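Local coordinates for protein filamentous hemagglutinin (Bordetella pertussis, PDB 1RWR) that serves as an adhesin and carries a beta-helical secretion domain that probably directs its export through the two-partner secretion pathway, at residues A24-G29 and L69-S74; V31-F36 and P129-G134; G98-I103 and A119-L124. One frame throughout, in Å; residues are numbered along the deposited sequence.

Contact 1: A24-G29 and L69-S74; sequences ADPNSG and LTRQAS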
loop_
_atom_site.group_PDB
_atom_site.type_symbol
_atom_site.label_atom_id
_atom_site.label_comp_id
_atom_site.label_asym_id
_atom_site.label_seq_id
_atom_site.Cartn_x
_atom_site.Cartn_y
_atom_site.Cartn_z
ATOM N N ALA A 24 10.044 -14.086 10.684
ATOM C CA ALA A 24 11.448 -14.172 11.037
ATOM C C ALA A 24 11.817 -13.204 12.132
ATOM O O ALA A 24 11.249 -12.110 12.262
ATOM C CB ALA A 24 12.322 -13.929 9.788
ATOM N N ASP A 25 12.807 -13.592 12.929
ATOM C CA ASP A 25 13.330 -12.675 13.953
ATOM C C ASP A 25 13.773 -11.381 13.271
ATOM O O ASP A 25 14.461 -11.438 12.249
ATOM C CB ASP A 25 14.502 -13.343 14.672
ATOM C CG ASP A 25 14.792 -12.760 16.015
ATOM O OD1 ASP A 25 13.896 -12.116 16.612
ATOM O OD2 ASP A 25 15.928 -12.937 16.553
ATOM N N PRO A 26 13.372 -10.214 13.768
ATOM C CA PRO A 26 13.795 -8.960 13.150
ATOM C C PRO A 26 15.273 -8.685 13.320
ATOM O O PRO A 26 15.932 -9.202 14.246
ATOM C CB PRO A 26 12.993 -7.877 13.892
ATOM C CG PRO A 26 12.620 -8.488 15.157
ATOM C CD PRO A 26 12.407 -9.978 14.867
ATOM N N ASN A 27 15.784 -7.852 12.434
ATOM C CA ASN A 27 17.159 -7.393 12.538
ATOM C C ASN A 27 17.275 -6.332 13.608
ATOM O O ASN A 27 16.288 -6.035 14.293
ATOM C CB ASN A 27 17.719 -6.893 11.175
ATOM C CG ASN A 27 16.934 -5.705 10.591
ATOM O OD1 ASN A 27 16.402 -4.853 11.338
ATOM N ND2 ASN A 27 16.896 -5.618 9.253
ATOM N N SER A 28 18.477 -5.743 13.702
ATOM C CA SER A 28 18.807 -4.731 14.716
ATOM C C SER A 28 17.996 -3.447 14.599
ATOM O O SER A 28 17.864 -2.692 15.588
ATOM C CB SER A 28 20.331 -4.406 14.639
ATOM O OG SER A 28 20.675 -3.830 13.363
ATOM N N GLY A 29 17.483 -3.174 13.395
ATOM C CA GLY A 29 16.618 -2.052 13.131
ATOM C C GLY A 29 15.126 -2.337 13.251
ATOM O O GLY A 29 14.348 -1.473 12.965
ATOM N N LEU A 69 11.137 -15.474 17.436
ATOM C CA LEU A 69 11.423 -14.151 17.955
ATOM C C LEU A 69 12.307 -14.142 19.203
ATOM O O LEU A 69 12.036 -14.869 20.154
ATOM C CB LEU A 69 10.144 -13.388 18.301
ATOM C CG LEU A 69 9.168 -13.128 17.151
ATOM C CD1 LEU A 69 7.925 -12.373 17.633
ATOM C CD2 LEU A 69 9.886 -12.444 15.934
ATOM N N THR A 70 13.369 -13.344 19.148
ATOM C CA THR A 70 14.107 -12.904 20.327
ATOM C C THR A 70 13.727 -11.461 20.710
ATOM O O THR A 70 14.054 -10.987 21.811
ATOM C CB THR A 70 15.624 -12.987 20.116
ATOM O OG1 THR A 70 16.052 -12.091 19.082
ATOM C CG2 THR A 70 16.052 -14.350 19.686
ATOM N N ARG A 71 13.065 -10.763 19.785
ATOM C CA ARG A 71 12.484 -9.453 20.013
ATOM C C ARG A 71 11.349 -9.282 18.992
ATOM O O ARG A 71 11.277 -9.985 18.003
ATOM C CB ARG A 71 13.477 -8.309 19.842
ATOM C CG ARG A 71 14.135 -8.235 18.475
ATOM C CD ARG A 71 15.500 -7.423 18.529
ATOM N NE ARG A 71 16.596 -7.747 17.601
ATOM C CZ ARG A 71 16.831 -8.895 16.939
ATOM N NH1 ARG A 71 16.030 -9.956 17.012
ATOM N NH2 ARG A 71 17.923 -8.974 16.163
ATOM N N GLN A 72 10.504 -8.306 19.257
ATOM C CA GLN A 72 9.396 -8.004 18.374
ATOM C C GLN A 72 9.826 -7.065 17.259
ATOM O O GLN A 72 10.672 -6.199 17.444
ATOM C CB GLN A 72 8.230 -7.432 19.179
ATOM C CG GLN A 72 7.674 -8.417 20.186
ATOM C CD GLN A 72 6.683 -7.812 21.126
ATOM O OE1 GLN A 72 6.998 -6.794 21.770
ATOM N NE2 GLN A 72 5.470 -8.410 21.223
ATOM N N ALA A 73 9.194 -7.237 16.095
ATOM C CA ALA A 73 9.412 -6.368 14.965
ATOM C C ALA A 73 8.727 -5.010 15.096
ATOM O O ALA A 73 7.614 -4.913 15.576
ATOM C CB ALA A 73 8.886 -7.086 13.676
ATOM N N SER A 74 9.365 -3.985 14.560
ATOM C CA SER A 74 8.684 -2.715 14.263
ATOM C C SER A 74 8.153 -2.599 12.820
ATOM O O SER A 74 7.263 -1.808 12.575
ATOM C CB SER A 74 9.556 -1.518 14.652
ATOM O OG SER A 74 10.808 -1.622 14.063
HETATM O O HOH W 1 12.574 -0.237 15.441
#
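The carboxylate of D25 is gripped by T70 and R71 where two loops of this beta-helix meet: loop 24-29, which leads into the edge strand 31-36, and loop 69-74, which leads into the neighbouring strand 75-80. The two oxygens divide the polar work. OD1 of D25 takes the backbone N-H of T70 at 2.9 Å in a nearly straight bond (165°) that arrives from above the carboxylate plane. OD2 of D25 receives the hydroxyl of T70 through its syn lone pair, with OG1 2.7 Å away. The same OD2 forms a salt bridge with NH1 of R71 at 3.0 Å; its hydrogen bond is weak, and the carboxylate and guanidinium planes stand 63° apart. With chi1 at -159°, D25 carries CG opposite its own backbone N and turns both oxygens to the facing loop. The carbonyl oxygen of N27 lies over one face of the R71 guanidinium, while D25 meets it at the edge.

Apolar contact centres on the buried ring of P26. L69 crosses the ring at about a right angle, its CD2 3.7 Å from CD of P26. The CG atoms of P26 and R71 are equally close at 3.7 Å, the ring and the aliphatic arm running past each other in opposite senses. More loosely, CB of A73 lies 4.2 Å from CB of P26.

Bonds to residues beyond the loops tie each of them to the coils: A24 pairs with S32 and N34 through its backbone, and A73 N with the side chain of N50. At the partly exposed end a water bridges the loops, held 2.6 Å from OG of S74 and donating a longer bond to the carbonyl oxygen of G29.

Contact 2: V31-F36 and P129-G134; sequences VSHNKF and PSVNGG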
loop_
_atom_site.group_PDB
_atom_site.type_symbol
_atom_site.label_atom_id
_atom_site.label_comp_id
_atom_site.label_asym_id
_atom_site.label_seq_id
_atom_site.Cartn_x
_atom_site.Cartn_y
_atom_site.Cartn_z
ATOM N N VAL A 31 13.358 -4.664 11.651
ATOM C CA VAL A 31 12.682 -5.154 10.431
ATOM C C VAL A 31 12.703 -6.686 10.373
ATOM O O VAL A 31 13.767 -7.309 10.392
ATOM C CB VAL A 31 13.371 -4.593 9.152
ATOM C CG1 VAL A 31 12.763 -5.201 7.874
ATOM C CG2 VAL A 31 13.323 -3.069 9.129
ATOM N N SER A 32 11.542 -7.301 10.210
ATOM C CA SER A 32 11.438 -8.727 9.992
ATOM C C SER A 32 11.246 -8.919 8.488
ATOM O O SER A 32 10.227 -8.498 7.944
ATOM C CB SER A 32 10.258 -9.292 10.758
ATOM O OG SER A 32 10.017 -10.661 10.434
ATOM N N HIS A 33 12.240 -9.521 7.834
ATOM C CA HIS A 33 12.250 -9.710 6.387
ATOM C C HIS A 33 11.856 -11.151 6.092
ATOM O O HIS A 33 12.589 -12.097 6.383
ATOM C CB HIS A 33 13.637 -9.354 5.831
ATOM C CG HIS A 33 13.690 -9.277 4.346
ATOM N ND1 HIS A 33 14.746 -8.714 3.666
ATOM C CD2 HIS A 33 12.815 -9.712 3.402
ATOM C CE1 HIS A 33 14.513 -8.783 2.368
ATOM N NE2 HIS A 33 13.345 -9.384 2.178
ATOM N N ASN A 34 10.653 -11.319 5.551
ATOM C CA ASN A 34 10.085 -12.617 5.298
ATOM C C ASN A 34 9.967 -12.835 3.800
ATOM O O ASN A 34 9.300 -12.055 3.116
ATOM C CB ASN A 34 8.711 -12.683 5.916
ATOM C CG ASN A 34 8.762 -12.496 7.405
ATOM O OD1 ASN A 34 9.054 -13.468 8.117
ATOM N ND2 ASN A 34 8.642 -11.222 7.889
ATOM N N LYS A 35 10.659 -13.839 3.287
ATOM C CA LYS A 35 10.583 -14.180 1.862
ATOM C C LYS A 35 9.612 -15.305 1.696
ATOM O O LYS A 35 9.550 -16.218 2.526
ATOM C CB LYS A 35 11.956 -14.547 1.295
ATOM C CG LYS A 35 12.878 -13.323 1.129
ATOM C CD LYS A 35 14.274 -13.742 0.755
ATOM C CE LYS A 35 15.196 -12.554 0.632
ATOM N NZ LYS A 35 15.093 -11.930 -0.742
ATOM N N PHE A 36 8.844 -15.234 0.620
ATOM C CA PHE A 36 7.844 -16.217 0.259
ATOM C C PHE A 36 7.961 -16.572 -1.203
ATOM O O PHE A 36 8.147 -15.697 -2.051
ATOM C CB PHE A 36 6.447 -15.627 0.426
ATOM C CG PHE A 36 6.040 -15.388 1.840
ATOM C CD1 PHE A 36 5.319 -16.338 2.528
ATOM C CD2 PHE A 36 6.396 -14.203 2.494
ATOM C CE1 PHE A 36 4.929 -16.128 3.856
ATOM C CE2 PHE A 36 5.986 -14.000 3.806
ATOM C CZ PHE A 36 5.262 -14.961 4.476
ATOM N N PRO A 129 12.524 -5.013 -2.538
ATOM C CA PRO A 129 13.088 -4.379 -1.338
ATOM C C PRO A 129 14.582 -4.530 -1.234
ATOM O O PRO A 129 15.090 -5.594 -1.543
ATOM C CB PRO A 129 12.463 -5.129 -0.177
ATOM C CG PRO A 129 11.576 -6.147 -0.771
ATOM C CD PRO A 129 11.804 -6.246 -2.216
ATOM N N SER A 130 15.241 -3.471 -0.813
ATOM C CA SER A 130 16.615 -3.536 -0.312
ATOM C C SER A 130 16.560 -3.142 1.150
ATOM O O SER A 130 16.162 -2.018 1.461
ATOM C CB SER A 130 17.484 -2.568 -1.090
ATOM O OG SER A 130 17.797 -3.149 -2.339
ATOM N N VAL A 131 16.973 -4.036 2.041
ATOM C CA VAL A 131 16.899 -3.815 3.481
ATOM C C VAL A 131 18.324 -3.740 4.083
ATOM O O VAL A 131 19.113 -4.667 3.927
ATOM C CB VAL A 131 16.127 -4.942 4.167
ATOM C CG1 VAL A 131 16.127 -4.757 5.685
ATOM C CG2 VAL A 131 14.699 -5.041 3.616
ATOM N N ASN A 132 18.608 -2.635 4.761
ATOM C CA ASN A 132 19.876 -2.385 5.447
ATOM C C ASN A 132 19.528 -1.956 6.852
ATOM O O ASN A 132 19.314 -0.791 7.116
ATOM C CB ASN A 132 20.687 -1.282 4.714
ATOM C CG ASN A 132 21.998 -0.906 5.435
ATOM O OD1 ASN A 132 22.674 -1.777 5.967
ATOM N ND2 ASN A 132 22.358 0.387 5.432
ATOM N N GLY A 133 19.467 -2.919 7.762
ATOM C CA GLY A 133 19.007 -2.675 9.110
ATOM C C GLY A 133 17.616 -2.124 9.083
ATOM O O GLY A 133 16.732 -2.724 8.458
ATOM N N GLY A 134 17.452 -0.949 9.687
ATOM C CA GLY A 134 16.145 -0.302 9.754
ATOM C C GLY A 134 15.685 0.359 8.465
ATOM O O GLY A 134 14.500 0.738 8.338
#
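The carbonyl oxygen of G133 accepts a hydrogen bond from ND2 of N27, and CG2 of V31 packs against it at 3.5 Å. G133 and G134 form the turn between strands 128-132 and 135-140 of a small antiparallel sheet that packs over the first two strands, 31-36 and 75-80, of the long parallel sheet of the beta-helix.

Beyond the turn, the contact is made by methyl groups. V31 and V131 cross obliquely, each through CG1, and these two carbons are 4.0 Å apart. Both valines place CG1 opposite the backbone N (chi1 175° and 176°), which leads these methyls toward each other. The other branch of V131 serves the imidazole of H33: CG2 lies 3.7 Å from ND1, the two side chains running antiparallel alongside one another. NE2 of H33 is hydrogen-bonded to OE1 of E79, which also forms a salt bridge with K35.

L77 lies beside H33 and V131, and I136 beside V31. Between the two segments, then, the join rests on van der Waals packing of methyl groups, while the polar atoms NE2 of H33 and O of G133 are bonded to E79 and N27.

Contact 3: G98-I103 and A119-L124; sequences GADLII and ASNLTL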
loop_
_atom_site.group_PDB
_atom_site.type_symbol
_atom_site.label_atom_id
_atom_site.label_comp_id
_atom_site.label_asym_id
_atom_site.label_seq_id
_atom_site.Cartn_x
_atom_site.Cartn_y
_atom_site.Cartn_z
ATOM N N GLY A 98 2.202 -3.935 17.732
ATOM C CA GLY A 98 1.873 -3.335 16.454
ATOM C C GLY A 98 3.119 -3.038 15.636
ATOM O O GLY A 98 4.151 -2.638 16.147
ATOM N N ALA A 99 3.004 -3.188 14.330
ATOM C CA ALA A 99 4.140 -2.958 13.430
ATOM C C ALA A 99 3.674 -2.445 12.075
ATOM O O ALA A 99 2.510 -2.603 11.708
ATOM C CB ALA A 99 4.903 -4.246 13.243
ATOM N N ASP A 100 4.569 -1.793 11.346
ATOM C CA ASP A 100 4.351 -1.521 9.932
ATOM C C ASP A 100 4.282 -2.835 9.146
ATOM O O ASP A 100 4.964 -3.809 9.468
ATOM C CB ASP A 100 5.516 -0.707 9.332
ATOM C CG ASP A 100 5.572 0.740 9.828
ATOM O OD1 ASP A 100 4.592 1.267 10.406
ATOM O OD2 ASP A 100 6.606 1.412 9.663
ATOM N N LEU A 101 3.402 -2.868 8.157
ATOM C CA LEU A 101 3.297 -3.979 7.225
ATOM C C LEU A 101 3.699 -3.488 5.848
ATOM O O LEU A 101 3.218 -2.457 5.381
ATOM C CB LEU A 101 1.862 -4.558 7.156
ATOM C CG LEU A 101 1.335 -5.225 8.426
ATOM C CD1 LEU A 101 -0.124 -5.626 8.184
ATOM C CD2 LEU A 101 2.178 -6.444 8.809
ATOM N N ILE A 102 4.558 -4.255 5.196
ATOM C CA ILE A 102 4.959 -4.014 3.811
ATOM C C ILE A 102 4.813 -5.323 3.084
ATOM O O ILE A 102 5.431 -6.329 3.479
ATOM C CB ILE A 102 6.445 -3.543 3.714
ATOM C CG1 ILE A 102 6.746 -2.322 4.586
ATOM C CG2 ILE A 102 6.774 -3.234 2.282
ATOM C CD1 ILE A 102 7.068 -2.625 6.011
ATOM N N ILE A 103 4.008 -5.313 2.024
ATOM C CA ILE A 103 3.813 -6.466 1.152
ATOM C C ILE A 103 4.385 -6.104 -0.222
ATOM O O ILE A 103 3.927 -5.195 -0.875
ATOM C CB ILE A 103 2.321 -6.866 1.033
ATOM C CG1 ILE A 103 1.604 -7.006 2.398
ATOM C CG2 ILE A 103 2.208 -8.188 0.205
ATOM C CD1 ILE A 103 2.177 -7.957 3.270
ATOM N N ALA A 119 -1.919 -3.012 12.809
ATOM C CA ALA A 119 -0.843 -2.563 11.940
ATOM C C ALA A 119 -0.720 -1.047 12.091
ATOM O O ALA A 119 -1.715 -0.318 12.068
ATOM C CB ALA A 119 -1.162 -2.912 10.479
ATOM N N SER A 120 0.503 -0.563 12.272
ATOM C CA SER A 120 0.735 0.855 12.388
ATOM C C SER A 120 0.435 1.592 11.103
ATOM O O SER A 120 -0.083 2.695 11.119
ATOM C CB SER A 120 2.216 1.090 12.722
ATOM O OG SER A 120 2.621 0.184 13.694
ATOM N N ASN A 121 0.888 0.992 10.010
ATOM C CA ASN A 121 0.835 1.550 8.647
ATOM C C ASN A 121 0.887 0.371 7.688
ATOM O O ASN A 121 1.326 -0.727 8.066
ATOM C CB ASN A 121 2.034 2.449 8.355
ATOM C CG ASN A 121 2.123 3.640 9.286
ATOM O OD1 ASN A 121 1.285 4.527 9.216
ATOM N ND2 ASN A 121 3.125 3.649 10.198
ATOM N N LEU A 122 0.474 0.580 6.447
ATOM C CA LEU A 122 0.475 -0.475 5.426
ATOM C C LEU A 122 0.981 0.046 4.107
ATOM O O LEU A 122 0.475 1.060 3.620
ATOM C CB LEU A 122 -0.944 -1.033 5.191
ATOM C CG LEU A 122 -1.156 -2.105 4.130
ATOM C CD1 LEU A 122 -0.336 -3.384 4.370
ATOM C CD2 LEU A 122 -2.555 -2.509 4.060
ATOM N N THR A 123 1.964 -0.642 3.523
ATOM C CA THR A 123 2.472 -0.370 2.183
ATOM C C THR A 123 2.310 -1.607 1.304
ATOM O O THR A 123 2.726 -2.722 1.698
ATOM C CB THR A 123 3.943 -0.058 2.291
ATOM O OG1 THR A 123 4.144 0.999 3.259
ATOM C CG2 THR A 123 4.560 0.368 0.968
ATOM N N LEU A 124 1.696 -1.419 0.128
ATOM C CA LEU A 124 1.567 -2.447 -0.894
ATOM C C LEU A 124 2.419 -2.015 -2.055
ATOM O O LEU A 124 2.259 -0.900 -2.564
ATOM C CB LEU A 124 0.122 -2.582 -1.336
ATOM C CG LEU A 124 -0.854 -2.915 -0.224
ATOM C CD1 LEU A 124 -2.263 -3.110 -0.849
ATOM C CD2 LEU A 124 -0.386 -4.156 0.556
#
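D100 and N121 run alongside each other on adjacent rungs of the parallel beta-helix and are joined by an amide-carboxylate bond. ND2 of N121 donates to OD1 of D100 at 2.8 Å and 164°; the acceptor sits in the amide plane, and it is met on its syn side, somewhat out of the carboxylate plane. The remaining oxygens look elsewhere: OD1 of N121 accepts from the backbone N of Y159 on the next rung, and OD2 of D100 has a weak bond to H195. The pair thus extends the rung-to-rung bonding from backbone to side chains.

Strands 99-104 and 119-125 run in parallel, with their short axes 10° apart here. Bonds alternate in direction between the two strands: the N-H of L101 reaches O of N121 at 3.0 Å, O of L101 takes the N-H of T123 at 2.9 Å, and the N-H of I103 returns to O of T123 at 2.9 Å. The chain turns a corner of the coil at S120; its N still bonds to O of A99 at 2.9 Å, but from well above the carbonyl plane.

Packing follows the two faces of the sheet. I102 and T123 lie on the face of D100 and N121, with H195 beside them. A99, L101, I103, A119, L122 and L124 fill the other, which looks into the helix core toward L92, V94 and F160. There CD1 of L101 meets CB of A119 at 3.7 Å. L122, with CG swung opposite its backbone N (chi1 178°), brings CD1 equally close to CB of L101, at 3.7 Å. Two residues further along the strands, I103 and L124 run side by side, CD2 of L124 lying 3.9 Å from CB of I103.

Overall arrangement
Contact 3 is the buried core of the set, two neighbouring rungs joined by regular backbone bonds and stacked aliphatic side chains. Contacts 1 and 2 lie nearer the N-terminal end of the beta-helix and are more exposed: the first joins loops through charge and hydroxyl chemistry around one proline, the second rests an antiparallel hairpin over strand 31-36 and its neighbour by methyl packing. The three are connected. Contacts 1 and 2 touch through bonds between loop 24-29 and strand 31-36. S74 pairs with D100, linking contact 1 to contact 3, while strand 119-125 leads into the hairpin of contact 2, although contacts 2 and 3 do not touch, their nearest atoms being about 6 Å apart.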